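Local coordinates for protein tail assembly chaperone (Enterobacteria phage HK97, PDB 2OB9) that probably acts as a chaperone in the assembly of the phage tail, at residues A16-K21 with L35-G40. Residues are numbered along the deposited sequence; the frame is centred on the assembly and turned at random.
Sequences AGFRHK and LREPSG
Glu37 OE2 takes the backbone N-H of Arg19 at 2.8 Å, on the anti side of the carboxylate, and the Arg19 carbonyl O answers by accepting the N-H of Glu37. This two-way grip closes the open end of the beta hairpin formed by strands 20-25 and 31-36, just where the chain enters the first strand and leaves the second. Inside the hairpin the antiparallel pairing carries on: Lys21 and Leu35 form a hydrogen-bonded pair, Lys21 N to Leu35 O at 2.8 Å and Leu35 N to Lys21 O at 2.9 Å. Between these two couples sits the non-hydrogen-bonded pair His20–Arg36, its CA atoms 4.0 Å apart. Glu37 reaches back to Arg19 because its CG stands between the backbone N and the carbonyl carbon (chi1 69°) and the chain runs out extended from there. Its other oxygen, OE1, makes a salt bridge to Arg107 of a second subunit, while Arg19 NE pairs with Glu27 of that same subunit, so the hairpin's end is also tied into the assembly.

Alongside, the side chain of Arg36 runs the same way as that of Phe18 and lies over one face of the ring. Arg36 CD sits over that face, 3.9 Å from the centroid of the Phe18 ring, a CH-pi contact; farther out the guanidinium stacks on the ring off-centre, its plane tilted 30° from it. The guanidinium is held from elsewhere too: NH1 forms a salt bridge with Asp78 at the end of helix 61-79 and donates to the carbonyl O of Glu37, which lies near the guanidinium plane. That carbonyl also meets the ring edge, with Phe18 CD1 3.2 Å from Glu37 O, and beyond it Ser39 CB touches Phe18 CE1 at 3.7 Å.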
# COMPACT_ATOMS: atom_id res chain seq x y z
N ALA A 16 -36.18 5.50 -20.15
CA ALA A 16 -36.45 5.96 -18.77
C ALA A 16 -35.20 5.84 -17.87
O ALA A 16 -35.06 6.55 -16.86
CB ALA A 16 -37.61 5.17 -18.18
N GLY A 17 -34.31 4.90 -18.22
CA GLY A 17 -33.15 4.61 -17.43
C GLY A 17 -32.01 5.57 -17.63
O GLY A 17 -31.09 5.55 -16.86
N PHE A 18 -32.09 6.46 -18.61
CA PHE A 18 -30.93 7.23 -19.06
C PHE A 18 -31.27 8.68 -19.30
O PHE A 18 -32.17 8.96 -20.02
CB PHE A 18 -30.40 6.65 -20.41
CG PHE A 18 -29.87 5.28 -20.28
CD1 PHE A 18 -28.54 5.07 -20.01
CD2 PHE A 18 -30.73 4.17 -20.34
CE1 PHE A 18 -28.05 3.80 -19.83
CE2 PHE A 18 -30.24 2.90 -20.15
CZ PHE A 18 -28.89 2.71 -19.90
N ARG A 19 -30.51 9.59 -18.71
CA ARG A 19 -30.39 10.95 -19.26
C ARG A 19 -29.93 10.88 -20.73
O ARG A 19 -29.11 10.06 -21.08
CB ARG A 19 -29.36 11.75 -18.46
CG ARG A 19 -29.84 12.07 -17.08
CD ARG A 19 -28.83 12.89 -16.36
NE ARG A 19 -29.26 13.14 -15.00
CZ ARG A 19 -28.46 13.60 -14.05
NH1 ARG A 19 -27.20 13.90 -14.32
NH2 ARG A 19 -28.94 13.78 -12.83
N HIS A 20 -30.48 11.73 -21.57
CA HIS A 20 -30.22 11.62 -23.00
C HIS A 20 -30.63 12.91 -23.69
O HIS A 20 -31.38 13.69 -23.12
CB HIS A 20 -30.93 10.41 -23.61
CG HIS A 20 -32.43 10.43 -23.48
ND1 HIS A 20 -33.28 10.72 -24.54
CD2 HIS A 20 -33.23 10.17 -22.42
CE1 HIS A 20 -34.53 10.65 -24.14
NE2 HIS A 20 -34.53 10.33 -22.85
N LYS A 21 -30.13 13.13 -24.91
CA LYS A 21 -30.52 14.31 -25.68
C LYS A 21 -30.36 14.08 -27.19
O LYS A 21 -29.65 13.18 -27.62
CB LYS A 21 -29.73 15.57 -25.24
CG LYS A 21 -28.21 15.38 -25.15
CD LYS A 21 -27.53 16.73 -24.94
CE LYS A 21 -26.05 16.64 -25.24
NZ LYS A 21 -25.18 16.56 -24.03
N LEU A 35 -27.77 10.98 -27.82
CA LEU A 35 -26.70 10.67 -26.89
C LEU A 35 -27.32 10.39 -25.52
O LEU A 35 -28.11 11.18 -25.01
CB LEU A 35 -25.73 11.89 -26.76
CG LEU A 35 -24.92 12.31 -28.00
CD1 LEU A 35 -23.92 13.42 -27.66
CD2 LEU A 35 -24.19 11.12 -28.68
N ARG A 36 -26.93 9.25 -24.95
CA ARG A 36 -27.38 8.84 -23.63
C ARG A 36 -26.15 8.75 -22.71
O ARG A 36 -25.08 8.52 -23.19
CB ARG A 36 -28.15 7.50 -23.72
CG ARG A 36 -27.28 6.26 -23.86
CD ARG A 36 -28.20 5.11 -23.61
NE ARG A 36 -27.81 3.73 -23.93
CZ ARG A 36 -26.79 3.06 -23.42
NH1 ARG A 36 -25.88 3.68 -22.65
NH2 ARG A 36 -26.63 1.75 -23.72
N GLU A 37 -26.31 9.00 -21.41
CA GLU A 37 -25.27 8.69 -20.45
C GLU A 37 -24.92 7.18 -20.53
O GLU A 37 -25.75 6.40 -20.96
CB GLU A 37 -25.72 9.07 -19.04
CG GLU A 37 -26.82 8.19 -18.50
CD GLU A 37 -27.25 8.62 -17.12
OE1 GLU A 37 -26.37 8.68 -16.24
OE2 GLU A 37 -28.46 8.89 -16.92
N PRO A 38 -23.69 6.79 -20.17
CA PRO A 38 -23.38 5.36 -20.22
C PRO A 38 -24.10 4.54 -19.18
O PRO A 38 -24.42 5.04 -18.08
CB PRO A 38 -21.87 5.31 -19.96
CG PRO A 38 -21.40 6.70 -20.25
CD PRO A 38 -22.50 7.59 -19.84
N SER A 39 -24.34 3.29 -19.53
CA SER A 39 -24.96 2.36 -18.66
C SER A 39 -23.93 1.98 -17.60
O SER A 39 -22.74 2.28 -17.75
CB SER A 39 -25.48 1.14 -19.45
OG SER A 39 -24.53 0.11 -19.54
N GLY A 40 -24.38 1.37 -16.51
CA GLY A 40 -23.41 0.87 -15.51
C GLY A 40 -22.61 -0.33 -16.00
O GLY A 40 -21.55 -0.62 -15.47